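Local atomic coordinates of dihydrocoumarin hydrolase, AncDHCH1 (Pseudomonas sp., PDB entry 6C2C), a protein that probably hydrolyses the lactone dihydrocoumarin at a two-zinc site, as a metallo-beta-lactamase superfamily enzyme related to methyl-parathion hydrolase. Residues A[28-33]-A[71-76]; A[78-83]-A[110-115]; A[83-88]-A[126-131]; A[114-119]-A[140-145]; A[150-155]-A[170-175]. One frame throughout, in Å; residues are numbered along the deposited sequence. Where two conformers were deposited one is given.

Interaction 1. Residues A[28-33]-A[71-76]; sequences EVTALS and AYLVNT
E28 and N75 each hold CG opposite the backbone nitrogen (chi1 178° and -175°); they are a cross-strand pair with side chains on one face of the sheet, and the shared torsion runs the two on from there so that E28 OE1 comes 3.7 Å from N75 CB. The carboxylate and amide planes stand nearly perpendicular, 81° apart. What ties the two polar ends together is the hydroxyl of Y107, which hydrogen-bonds both E28 OE1 and N75 ND2. Farther along this face L32 and L73 cross obliquely, with L32 CD1 4.2 Å from L73 CB, and both leucines reach helix 98-104. T30, paired with L73, directs its OG1 to R21.

On the face bearing V29, A31, Y72 and V74, the A31 methyl CB lies 3.7 Å from Y72 CE1, meeting the ring obliquely, while Y72 OH reaches the carbonyl of P277.

Six backbone hydrogen bonds join the two strands, two for each of the pairs E28-N75, T30-L73 and L32-A71. At the non-hydrogen-bonded pairs the strands lean on weaker contacts such as V29 CA to L73 O, 3.3 Å. This is the regular antiparallel ladder of strands 27-39 and 65-75 in one of the two mixed sheets of the metallo-beta-lactamase fold.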
# COMPACT_ATOMS: atom_id res chain seq x y z
N GLU A 28 7.82 -16.21 -3.83
CA GLU A 28 6.58 -15.93 -4.55
C GLU A 28 5.95 -14.65 -3.99
O GLU A 28 5.65 -14.58 -2.80
CB GLU A 28 5.60 -17.07 -4.35
CG GLU A 28 4.25 -16.82 -5.04
CD GLU A 28 3.19 -17.64 -4.31
OE1 GLU A 28 2.96 -17.43 -3.12
OE2 GLU A 28 2.62 -18.56 -4.90
N VAL A 29 5.79 -13.64 -4.84
CA VAL A 29 5.11 -12.39 -4.48
C VAL A 29 3.70 -12.46 -5.04
O VAL A 29 3.49 -12.89 -6.19
CB VAL A 29 5.86 -11.17 -5.05
CG1 VAL A 29 5.06 -9.90 -4.71
CG2 VAL A 29 7.24 -11.12 -4.47
N THR A 30 2.71 -12.10 -4.22
CA THR A 30 1.33 -11.92 -4.70
C THR A 30 0.91 -10.50 -4.36
O THR A 30 0.69 -10.19 -3.18
CB THR A 30 0.35 -12.95 -4.11
OG1 THR A 30 0.87 -14.29 -4.21
CG2 THR A 30 -1.03 -12.85 -4.81
N ALA A 31 0.79 -9.62 -5.36
CA ALA A 31 0.12 -8.33 -5.14
C ALA A 31 -1.35 -8.59 -4.85
O ALA A 31 -2.00 -9.39 -5.56
CB ALA A 31 0.26 -7.44 -6.39
N LEU A 32 -1.88 -7.96 -3.82
CA LEU A 32 -3.26 -8.10 -3.44
C LEU A 32 -3.95 -6.75 -3.53
O LEU A 32 -3.48 -5.76 -2.97
CB LEU A 32 -3.36 -8.66 -2.02
CG LEU A 32 -2.79 -10.08 -1.80
CD1 LEU A 32 -2.76 -10.38 -0.31
CD2 LEU A 32 -3.68 -11.11 -2.49
N SER A 33 -5.09 -6.71 -4.20
CA SER A 33 -5.85 -5.47 -4.27
C SER A 33 -6.85 -5.39 -3.12
O SER A 33 -7.58 -6.36 -2.84
CB SER A 33 -6.60 -5.44 -5.59
OG SER A 33 -7.46 -4.30 -5.65
N ALA A 71 -1.60 -4.26 -1.29
CA ALA A 71 -0.78 -4.90 -0.27
C ALA A 71 0.02 -5.98 -0.98
O ALA A 71 -0.29 -6.33 -2.12
CB ALA A 71 -1.66 -5.49 0.85
N TYR A 72 1.04 -6.55 -0.33
CA TYR A 72 1.93 -7.49 -1.01
C TYR A 72 2.23 -8.70 -0.12
O TYR A 72 2.81 -8.53 0.97
CB TYR A 72 3.24 -6.77 -1.45
CG TYR A 72 2.91 -5.66 -2.41
CD1 TYR A 72 2.84 -5.94 -3.76
CD2 TYR A 72 2.65 -4.37 -1.98
CE1 TYR A 72 2.46 -4.95 -4.67
CE2 TYR A 72 2.31 -3.36 -2.87
CZ TYR A 72 2.16 -3.66 -4.20
OH TYR A 72 1.77 -2.66 -5.08
N LEU A 73 1.87 -9.91 -0.60
CA LEU A 73 2.13 -11.15 0.13
C LEU A 73 3.45 -11.69 -0.38
O LEU A 73 3.70 -11.69 -1.60
CB LEU A 73 1.00 -12.15 -0.16
CG LEU A 73 0.96 -13.40 0.62
CD1 LEU A 73 0.55 -13.13 2.07
CD2 LEU A 73 -0.07 -14.33 -0.04
N VAL A 74 4.30 -12.21 0.53
CA VAL A 74 5.58 -12.79 0.13
C VAL A 74 5.74 -14.16 0.79
O VAL A 74 5.73 -14.27 2.04
CB VAL A 74 6.78 -11.89 0.51
CG1 VAL A 74 8.06 -12.50 -0.06
CG2 VAL A 74 6.61 -10.45 -0.02
N ASN A 75 5.89 -15.19 -0.02
CA ASN A 75 6.10 -16.54 0.49
C ASN A 75 7.58 -16.83 0.25
O ASN A 75 7.99 -17.03 -0.91
CB ASN A 75 5.18 -17.52 -0.22
CG ASN A 75 5.27 -18.93 0.38
OD1 ASN A 75 6.36 -19.34 0.81
ND2 ASN A 75 4.19 -19.70 0.28
N THR A 76 8.36 -16.82 1.34
CA THR A 76 9.82 -16.98 1.29
C THR A 76 10.20 -18.42 1.39
O THR A 76 11.40 -18.71 1.32
CB THR A 76 10.54 -16.24 2.41
OG1 THR A 76 10.28 -16.88 3.67
CG2 THR A 76 10.08 -14.79 2.49

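Interaction 2. Residues A[78-83]-A[110-115]; sequences SKLVLV and EQVDEI
D113 grips the backbone of L80 at both ends: its carboxylate OD2 accepts from L80 N at 2.8 Å, and its own N donates to L80 O, also at 2.8 Å. These two bonds lie where strands 80-83 and 114-116 begin to pair, the parallel partners of a beta-alpha-beta unit whose helix is 98-104. With chi1 near -65° the D113 carboxylate lies beside its own backbone nitrogen, and L80 N approaches OD2 on the anti side, 17° out of the carboxylate plane. A water bridging to S78 O donates a second bond to the same oxygen. L80 O is likewise shared, since E114 N adds a weak, long bond of 3.4 Å. The regular ladder then takes over with L82 N to E114 O at 3.0 Å.

Beside the ladder K79 and E114 are of opposite charge but do not form a salt bridge, with K79 NZ 4.4 Å from E114 OE1. A water accepts from the ammonium and donates to OE1, while the other carboxylate oxygen, OE2, has Y116 as its partner.

Away from these polar groups the aliphatic groups close up. L80 points CD2 at V112 CG2, 4.0 Å away, and also covers CB of Q111. The other V112 branch, CG1, meets L82 CB at 4.1 Å, next to CG1 of I115. L80 and L82 continue onto L73 of the neighbouring strand 65-75. Where the two strands run in register, I115 CA approaches L82 O to 3.1 Å in a CH...O contact.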
# COMPACT_ATOMS: atom_id res chain seq x y z
N SER A 78 10.23 -20.26 4.07
CA SER A 78 10.21 -20.48 5.51
C SER A 78 9.14 -19.64 6.20
O SER A 78 8.76 -19.97 7.33
CB SER A 78 11.58 -20.18 6.11
OG SER A 78 11.99 -18.88 5.86
N LYS A 79 8.62 -18.59 5.54
CA LYS A 79 7.70 -17.64 6.16
C LYS A 79 6.67 -17.21 5.11
O LYS A 79 7.00 -17.08 3.93
CB LYS A 79 8.42 -16.36 6.64
CG LYS A 79 9.45 -16.58 7.72
CD LYS A 79 8.78 -16.88 9.08
CE LYS A 79 9.92 -16.82 10.07
NZ LYS A 79 9.51 -17.29 11.39
N LEU A 80 5.43 -17.03 5.53
CA LEU A 80 4.45 -16.30 4.71
C LEU A 80 4.24 -14.94 5.37
O LEU A 80 3.77 -14.85 6.51
CB LEU A 80 3.13 -17.05 4.62
CG LEU A 80 2.10 -16.45 3.67
CD1 LEU A 80 2.58 -16.43 2.17
CD2 LEU A 80 0.74 -17.20 3.79
N VAL A 81 4.59 -13.86 4.65
CA VAL A 81 4.51 -12.53 5.23
C VAL A 81 3.67 -11.64 4.34
O VAL A 81 3.65 -11.77 3.12
CB VAL A 81 5.91 -11.93 5.45
CG1 VAL A 81 6.72 -12.88 6.35
CG2 VAL A 81 6.58 -11.76 4.13
N LEU A 82 2.93 -10.78 4.99
CA LEU A 82 2.00 -9.89 4.29
C LEU A 82 2.42 -8.46 4.61
O LEU A 82 2.53 -8.10 5.80
CB LEU A 82 0.58 -10.15 4.73
CG LEU A 82 -0.47 -9.16 4.21
CD1 LEU A 82 -0.52 -9.16 2.68
CD2 LEU A 82 -1.86 -9.48 4.78
N VAL A 83 2.66 -7.66 3.57
CA VAL A 83 3.02 -6.23 3.71
C VAL A 83 1.78 -5.40 3.39
O VAL A 83 1.26 -5.46 2.34
CB VAL A 83 4.12 -5.82 2.75
CG1 VAL A 83 4.35 -4.33 2.84
CG2 VAL A 83 5.42 -6.53 3.11
N GLU A 110 -5.02 -17.68 8.42
CA GLU A 110 -4.30 -18.38 9.46
C GLU A 110 -2.92 -18.84 9.00
O GLU A 110 -2.07 -19.13 9.86
CB GLU A 110 -5.10 -19.59 9.95
CG GLU A 110 -5.26 -20.76 8.95
CD GLU A 110 -6.12 -21.95 9.55
OE1 GLU A 110 -6.67 -22.82 8.79
OE2 GLU A 110 -6.26 -22.01 10.80
N GLN A 111 -2.62 -18.79 7.70
CA GLN A 111 -1.32 -19.18 7.23
C GLN A 111 -0.28 -18.07 7.32
O GLN A 111 0.92 -18.36 7.15
CB GLN A 111 -1.41 -19.63 5.75
CG GLN A 111 -2.31 -20.84 5.61
CD GLN A 111 -2.44 -21.27 4.16
OE1 GLN A 111 -2.81 -20.47 3.32
NE2 GLN A 111 -2.10 -22.54 3.87
N VAL A 112 -0.71 -16.84 7.56
CA VAL A 112 0.20 -15.69 7.56
C VAL A 112 1.00 -15.67 8.88
O VAL A 112 0.42 -15.68 9.97
CB VAL A 112 -0.59 -14.39 7.34
CG1 VAL A 112 0.38 -13.20 7.42
CG2 VAL A 112 -1.26 -14.42 5.95
N ASP A 113 2.33 -15.66 8.77
CA ASP A 113 3.24 -15.70 9.92
C ASP A 113 3.53 -14.33 10.49
O ASP A 113 3.56 -14.15 11.73
CB ASP A 113 4.56 -16.35 9.49
CG ASP A 113 4.37 -17.81 9.11
OD1 ASP A 113 3.78 -18.57 9.91
OD2 ASP A 113 4.83 -18.20 8.02
N GLU A 114 3.78 -13.34 9.61
CA GLU A 114 4.18 -12.01 10.06
C GLU A 114 3.52 -11.05 9.10
O GLU A 114 3.32 -11.36 7.92
CB GLU A 114 5.71 -11.82 10.10
CG GLU A 114 6.36 -12.83 11.06
CD GLU A 114 7.75 -12.47 11.51
OE1 GLU A 114 8.29 -13.22 12.36
OE2 GLU A 114 8.29 -11.44 11.08
N ILE A 115 3.18 -9.87 9.63
CA ILE A 115 2.55 -8.81 8.84
C ILE A 115 3.39 -7.56 9.09
O ILE A 115 3.63 -7.20 10.24
CB ILE A 115 1.09 -8.59 9.26
CG1 ILE A 115 0.29 -9.87 8.91
CG2 ILE A 115 0.54 -7.34 8.52
CD1 ILE A 115 -1.19 -9.85 9.49
O HOH W 1 6.34 -20.55 8.51
O HOH W 2 7.38 -15.78 12.32

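Interaction 3. Residues A[83-88]-A[126-131]; sequences VDTGAA and GGLMAN
T85 and L128 meet at about a right angle, the threonine methyl CG2 lying 3.8 Å from the leucine CD2. The T85 hydroxyl, held between its own backbone N and carbonyl carbon (chi1 68°), is turned toward the 126-128 turn, where OG1 lies 3.2 Å from G127 N. Its clear partner is the carbonyl oxygen of H124, just before the turn, so one short side chain covers the turn with its methyl and binds the preceding helix with its oxygen. The L128 side chain continues inward to I115 and to L175 of helix 162-180.

Beyond this pair the fit is made by main chain. G126 and G127 carry no side chains, and the loop 83-88 lies directly on them, with A87 CA only 4.1 Å from G126 CA. G127 N donates to G86 O at 3.0 Å, but from well above the carbonyl plane, 62° out of it. Next to it G127 CA makes a CH...O contact with T85 O at 3.2 Å. A88 directs its methyl at the turn, where the modelled approach of CB to G126 O is doubtfully short.

The loop bearing T85 also bears D84, whose OD2 hydrogen-bonds the zinc ligand H124 and whose OD1 accepts from T118 N. A loop carrying a second-shell residue of the two-zinc site thus packs on the glycine turn just after the HxHxDH metal-binding motif of the metallo-beta-lactamase superfamily.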
# COMPACT_ATOMS: atom_id res chain seq x y z
N VAL A 83 2.66 -7.66 3.57
CA VAL A 83 3.02 -6.23 3.71
C VAL A 83 1.78 -5.40 3.39
O VAL A 83 1.26 -5.46 2.34
CB VAL A 83 4.12 -5.82 2.75
CG1 VAL A 83 4.35 -4.33 2.84
CG2 VAL A 83 5.42 -6.53 3.11
N ASP A 84 1.27 -4.80 4.45
CA ASP A 84 0.04 -4.02 4.49
C ASP A 84 -1.21 -4.90 4.38
O ASP A 84 -1.09 -6.01 4.03
CB ASP A 84 0.05 -2.87 3.55
CG ASP A 84 0.99 -1.74 4.02
OD1 ASP A 84 1.38 -1.75 5.19
OD2 ASP A 84 1.29 -0.91 3.18
N THR A 85 -2.37 -4.33 4.74
CA THR A 85 -3.58 -5.14 4.81
C THR A 85 -4.85 -4.51 4.31
O THR A 85 -5.88 -5.03 4.48
CB THR A 85 -3.91 -5.59 6.26
OG1 THR A 85 -4.27 -4.46 7.04
CG2 THR A 85 -2.74 -6.31 6.97
N GLY A 86 -4.71 -3.43 3.60
CA GLY A 86 -5.93 -2.75 3.17
C GLY A 86 -6.70 -2.12 4.32
O GLY A 86 -6.22 -1.96 5.45
N ALA A 87 -7.93 -1.71 3.98
CA ALA A 87 -8.75 -0.82 4.82
C ALA A 87 -9.87 -1.49 5.59
O ALA A 87 -10.48 -0.81 6.45
CB ALA A 87 -9.42 0.24 3.95
N ALA A 88 -10.21 -2.73 5.26
CA ALA A 88 -11.37 -3.35 5.90
C ALA A 88 -12.48 -2.36 5.54
O ALA A 88 -12.56 -1.93 4.39
CB ALA A 88 -11.18 -3.42 7.40
N GLY A 126 -6.47 -1.43 8.42
CA GLY A 126 -7.86 -1.83 8.68
C GLY A 126 -8.07 -3.31 8.47
O GLY A 126 -8.81 -3.96 9.24
N GLY A 127 -7.35 -3.89 7.50
CA GLY A 127 -7.47 -5.32 7.24
C GLY A 127 -7.01 -6.21 8.38
O GLY A 127 -7.34 -7.41 8.37
N LEU A 128 -6.30 -5.66 9.36
CA LEU A 128 -5.88 -6.52 10.48
C LEU A 128 -7.04 -7.02 11.33
O LEU A 128 -6.83 -7.97 12.08
CB LEU A 128 -4.94 -5.73 11.40
CG LEU A 128 -3.57 -5.51 10.80
CD1 LEU A 128 -2.89 -4.44 11.67
CD2 LEU A 128 -2.75 -6.81 10.78
N MET A 129 -8.16 -6.30 11.39
CA MET A 129 -9.17 -6.60 12.39
C MET A 129 -10.52 -6.88 11.73
O MET A 129 -10.88 -6.27 10.71
CB MET A 129 -9.29 -5.42 13.42
CG MET A 129 -10.24 -5.73 14.58
SD MET A 129 -11.94 -5.21 14.11
CE MET A 129 -11.88 -3.50 14.63
N ALA A 130 -11.23 -7.87 12.28
CA ALA A 130 -12.62 -8.06 11.90
C ALA A 130 -13.36 -8.51 13.14
O ALA A 130 -12.93 -9.47 13.78
CB ALA A 130 -12.76 -9.10 10.78
N ASN A 131 -14.44 -7.80 13.48
CA ASN A 131 -15.31 -8.21 14.58
C ASN A 131 -14.58 -8.13 15.93
O ASN A 131 -14.78 -8.95 16.82
CB ASN A 131 -15.85 -9.63 14.33
CG ASN A 131 -17.23 -9.65 13.66
OD1 ASN A 131 -17.62 -8.69 12.97
ND2 ASN A 131 -17.97 -10.75 13.86

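Interaction 4. Residues A[114-119]-A[140-145]; sequences EIYITH and VVRADQ. With ZN (zinc ion), chain D.
Strands 114-116 and 140-142 run parallel, 18° apart, and are laced by backbone hydrogen bonds from I115 N to V140 O, from R142 N to I115 O and from I117 N to R142 O.

On one face Y116 and R142 lie side by side and point the same way, Y116 CD1 4.0 Å from R142 CB, with ring and guanidinium planes 68° apart. The ring rests beside the aliphatic part of the arginine, whose chain bends at chi3 and takes the charged end elsewhere: NE and NH2 donate to the carbonyls of K185 and P186, while a water links NH1 to E114 OE2. That carboxylate oxygen also takes the Y116 hydroxyl OH at 2.7 Å, from above the carboxylate plane, so that water and phenol together would steady its rotation.

On the other face I115 lies against V141. Just beyond, I117 CG1 meets V141 CG1 at 3.9 Å, and I117 CB also packs on the methyl of A143. V141 in turn lies against L175 and Y178 of helix 162-180.

Past the strand, T118 OG1 accepts from H119 ND1 in the plane of the imidazole, fixing the ring's rotation so that H119 NE2 binds zinc at 2.1 Å. H121, H205 and D226 complete the protein ligands of this ion, and H119 opens the HxHxDH motif at the C-terminal end of a sheet strand, where the metallo-beta-lactamase fold places its metals.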
# COMPACT_ATOMS: atom_id res chain seq x y z
N GLU A 114 3.78 -13.34 9.61
CA GLU A 114 4.18 -12.01 10.06
C GLU A 114 3.52 -11.05 9.10
O GLU A 114 3.32 -11.36 7.92
CB GLU A 114 5.71 -11.82 10.10
CG GLU A 114 6.36 -12.83 11.06
CD GLU A 114 7.75 -12.47 11.51
OE1 GLU A 114 8.29 -13.22 12.36
OE2 GLU A 114 8.29 -11.44 11.08
N ILE A 115 3.18 -9.87 9.63
CA ILE A 115 2.55 -8.81 8.84
C ILE A 115 3.39 -7.56 9.09
O ILE A 115 3.63 -7.20 10.24
CB ILE A 115 1.09 -8.59 9.26
CG1 ILE A 115 0.29 -9.87 8.91
CG2 ILE A 115 0.54 -7.34 8.52
CD1 ILE A 115 -1.19 -9.85 9.49
N TYR A 116 3.86 -6.92 8.02
CA TYR A 116 4.67 -5.71 8.13
C TYR A 116 3.87 -4.52 7.62
O TYR A 116 3.30 -4.55 6.54
CB TYR A 116 5.99 -5.83 7.35
CG TYR A 116 6.82 -7.05 7.75
CD1 TYR A 116 6.78 -7.56 9.04
CD2 TYR A 116 7.59 -7.69 6.80
CE1 TYR A 116 7.56 -8.71 9.41
CE2 TYR A 116 8.36 -8.84 7.16
CZ TYR A 116 8.26 -9.33 8.45
OH TYR A 116 9.05 -10.48 8.71
N ILE A 117 3.73 -3.50 8.46
CA ILE A 117 2.88 -2.36 8.18
C ILE A 117 3.76 -1.19 7.75
O ILE A 117 4.67 -0.77 8.50
CB ILE A 117 2.07 -2.01 9.44
CG1 ILE A 117 1.12 -3.16 9.80
CG2 ILE A 117 1.36 -0.68 9.24
CD1 ILE A 117 0.12 -3.48 8.66
N THR A 118 3.53 -0.65 6.55
CA THR A 118 4.36 0.49 6.13
C THR A 118 4.07 1.72 6.99
O THR A 118 5.00 2.42 7.39
CB THR A 118 4.12 0.82 4.64
OG1 THR A 118 2.73 1.14 4.41
CG2 THR A 118 4.60 -0.34 3.73
N HIS A 119 2.81 1.92 7.35
CA HIS A 119 2.41 3.01 8.22
C HIS A 119 0.97 2.78 8.65
O HIS A 119 0.23 2.03 8.00
CB HIS A 119 2.55 4.37 7.53
CG HIS A 119 1.66 4.59 6.33
ND1 HIS A 119 1.70 3.79 5.20
CD2 HIS A 119 0.74 5.56 6.09
CE1 HIS A 119 0.83 4.25 4.31
NE2 HIS A 119 0.25 5.35 4.80
N VAL A 140 2.33 -12.36 13.77
CA VAL A 140 2.96 -11.28 14.51
C VAL A 140 2.97 -10.05 13.61
O VAL A 140 3.44 -10.12 12.47
CB VAL A 140 4.38 -11.67 14.90
CG1 VAL A 140 5.15 -10.47 15.56
CG2 VAL A 140 4.40 -12.88 15.84
N VAL A 141 2.51 -8.89 14.14
CA VAL A 141 2.45 -7.67 13.34
C VAL A 141 3.63 -6.82 13.76
O VAL A 141 3.91 -6.71 14.96
CB VAL A 141 1.11 -6.94 13.61
CG1 VAL A 141 1.11 -5.58 12.91
CG2 VAL A 141 -0.11 -7.79 13.19
N ARG A 142 4.31 -6.19 12.79
CA ARG A 142 5.45 -5.33 13.09
C ARG A 142 5.29 -4.02 12.36
O ARG A 142 4.76 -3.98 11.25
CB ARG A 142 6.76 -5.97 12.68
CG ARG A 142 6.92 -7.42 13.21
CD ARG A 142 8.37 -7.83 13.29
NE ARG A 142 9.04 -7.02 14.33
CZ ARG A 142 10.34 -7.16 14.58
NH1 ARG A 142 11.07 -8.09 13.91
NH2 ARG A 142 10.89 -6.38 15.49
N ALA A 143 5.74 -2.93 13.01
CA ALA A 143 5.74 -1.60 12.43
C ALA A 143 6.74 -0.78 13.23
O ALA A 143 7.23 -1.21 14.28
CB ALA A 143 4.34 -0.96 12.53
N ASP A 144 7.10 0.38 12.70
CA ASP A 144 8.08 1.18 13.42
C ASP A 144 7.49 1.70 14.72
O ASP A 144 6.36 2.19 14.76
CB ASP A 144 8.53 2.34 12.55
CG ASP A 144 9.79 3.01 13.11
OD1 ASP A 144 9.65 3.91 13.96
OD2 ASP A 144 10.92 2.69 12.74
N GLN A 145 8.32 1.64 15.76
CA GLN A 145 7.99 2.18 17.07
C GLN A 145 7.48 3.61 17.02
O GLN A 145 6.59 3.97 17.80
CB GLN A 145 9.22 2.07 17.95
CG GLN A 145 8.88 2.50 19.40
CD GLN A 145 8.26 1.40 20.19
OE1 GLN A 145 7.10 1.55 20.67
NE2 GLN A 145 8.98 0.33 20.39
ZN ZN D . -0.99 6.78 3.81
O HOH W 3 10.58 -10.34 12.31
O HOH W 4 5.81 1.32 10.27
O HOH W 5 -2.61 5.91 3.38
O HOH W 6 -1.94 8.50 2.75

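Interaction 5. Residues A[150-155]-A[170-175]; sequences FWLSQA and GAMASL
Where A171 and M172 meet W151 and L152, the helix that carries them holds a doubly gripped oxygen: G170 O accepts S174 OG at 2.7 Å and S174 N at 2.9 Å, the two donors coming from opposite faces of its plane. The serine hydroxyl donates within its own helix, and no hydrogen bond crosses to segment 150-155.

The crossing contact is apolar. L152 turns its branched end toward the helix, with CD2 3.8 Å from A171 CB and CD1 4.2 Å from L175 CG. W151 joins through the root of its side chain, CB lying 4.0 Å from the same A171 methyl. This is helix-to-turn packing at the kink between helices 145-151 and 154-159: L152 is the first residue to leave the helical conformation, and S153 stands at the N-cap position of the next helix, though its OG returns to the carbonyl of D149. M172, which adopts two conformations, stretches along this kink in one of them, with its CE 3.3 Å from S153 O; this detail is less certain. W151 O is buried here and finds no polar partner.

The indole itself leads away from the 170-175 helix. F150 CD2 sits 3.5 Å above its plane, over the centre, F168 adds a further ring, and the tryptophan continues to H121, one of the zinc ligands.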
# COMPACT_ATOMS: atom_id res chain seq x y z
N PHE A 150 2.97 7.18 17.86
CA PHE A 150 2.15 8.31 17.43
C PHE A 150 0.68 7.94 17.29
O PHE A 150 -0.18 8.53 17.94
CB PHE A 150 2.67 8.87 16.11
CG PHE A 150 1.90 10.08 15.66
CD1 PHE A 150 1.97 11.25 16.43
CD2 PHE A 150 1.06 10.02 14.57
CE1 PHE A 150 1.21 12.39 16.07
CE2 PHE A 150 0.29 11.19 14.18
CZ PHE A 150 0.38 12.33 14.95
N TRP A 151 0.36 6.95 16.45
CA TRP A 151 -1.04 6.68 16.15
C TRP A 151 -1.77 5.94 17.26
O TRP A 151 -3.00 5.99 17.29
CB TRP A 151 -1.12 5.84 14.89
CG TRP A 151 -0.52 6.55 13.69
CD1 TRP A 151 0.68 6.28 13.13
CD2 TRP A 151 -1.06 7.68 12.98
NE1 TRP A 151 0.92 7.16 12.06
CE2 TRP A 151 -0.15 8.00 11.94
CE3 TRP A 151 -2.29 8.40 13.07
CZ2 TRP A 151 -0.36 9.07 11.06
CZ3 TRP A 151 -2.52 9.43 12.17
CH2 TRP A 151 -1.57 9.75 11.16
N LEU A 152 -1.07 5.21 18.13
CA LEU A 152 -1.71 4.41 19.16
C LEU A 152 -1.61 5.10 20.52
O LEU A 152 -1.72 4.44 21.54
CB LEU A 152 -1.12 3.01 19.22
CG LEU A 152 -0.96 2.32 17.85
CD1 LEU A 152 -0.27 1.01 18.09
CD2 LEU A 152 -2.32 2.10 17.18
N SER A 153 -1.49 6.44 20.53
CA SER A 153 -1.46 7.20 21.79
C SER A 153 -2.75 8.02 21.94
O SER A 153 -3.15 8.76 21.05
CB SER A 153 -0.20 8.04 21.86
OG SER A 153 0.90 7.15 22.26
N GLN A 154 -3.44 7.81 23.07
CA GLN A 154 -4.68 8.53 23.35
C GLN A 154 -4.50 10.05 23.29
O GLN A 154 -5.39 10.77 22.81
CB GLN A 154 -5.19 8.11 24.74
CG GLN A 154 -6.53 8.77 25.14
CD GLN A 154 -7.62 8.29 24.27
OE1 GLN A 154 -7.65 7.08 23.94
NE2 GLN A 154 -8.51 9.20 23.81
N ALA A 155 -3.36 10.55 23.77
CA ALA A 155 -3.16 12.01 23.76
C ALA A 155 -3.20 12.55 22.35
O ALA A 155 -3.75 13.63 22.11
CB ALA A 155 -1.81 12.38 24.41
N GLY A 170 -9.07 4.35 14.24
CA GLY A 170 -9.01 3.16 13.39
C GLY A 170 -7.74 2.38 13.62
O GLY A 170 -7.76 1.14 13.63
N ALA A 171 -6.63 3.09 13.84
CA ALA A 171 -5.35 2.41 14.10
C ALA A 171 -5.42 1.65 15.42
O ALA A 171 -5.02 0.48 15.50
CB ALA A 171 -4.21 3.41 14.15
N MET A 172 -5.94 2.30 16.46
CA MET A 172 -6.04 1.64 17.75
C MET A 172 -6.95 0.41 17.66
O MET A 172 -6.62 -0.66 18.17
CB MET A 172 -6.57 2.64 18.80
CG MET A 172 -5.62 3.82 19.01
SD MET A 172 -6.51 5.19 19.84
CE MET A 172 -5.11 6.23 20.24
N ALA A 173 -8.11 0.54 16.98
CA ALA A 173 -9.03 -0.58 16.89
C ALA A 173 -8.43 -1.71 16.07
O ALA A 173 -8.69 -2.89 16.35
CB ALA A 173 -10.36 -0.14 16.27
N SER A 174 -7.63 -1.35 15.05
CA SER A 174 -7.07 -2.36 14.16
C SER A 174 -5.95 -3.12 14.84
O SER A 174 -5.86 -4.36 14.72
CB SER A 174 -6.54 -1.70 12.87
OG SER A 174 -7.62 -1.09 12.12
N LEU A 175 -5.13 -2.42 15.61
CA LEU A 175 -4.00 -3.09 16.28
C LEU A 175 -4.36 -3.76 17.61
O LEU A 175 -3.62 -4.65 18.07
CB LEU A 175 -2.88 -2.07 16.53
CG LEU A 175 -1.87 -1.83 15.42
CD1 LEU A 175 -1.06 -3.10 15.15
CD2 LEU A 175 -2.54 -1.52 14.17

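In the fold
Interactions 1, 2 and 4 follow one another across a single mixed sheet, in the strand order 27-39, 65-75, 80-83, 114-116, 140-142. Interactions 1 and 2 have centres 10 Å apart; interactions 2 and 4 share E114 and I115, with centres 11 Å apart. Interaction 3 shares V83 with interaction 2, at the end of strand 80-83, and alternates along the chain with both 2 and 4. Interaction 5, latest in the chain, lies on the helices after strand 140-142, touching interactions 3 and 4; its centre is 26 Å from that of interaction 1. Interactions 3 and 4 hold second-shell D84 and the ligand H119 beside the zincs, and the W151 side chain of interaction 5 is about 8 Å from one.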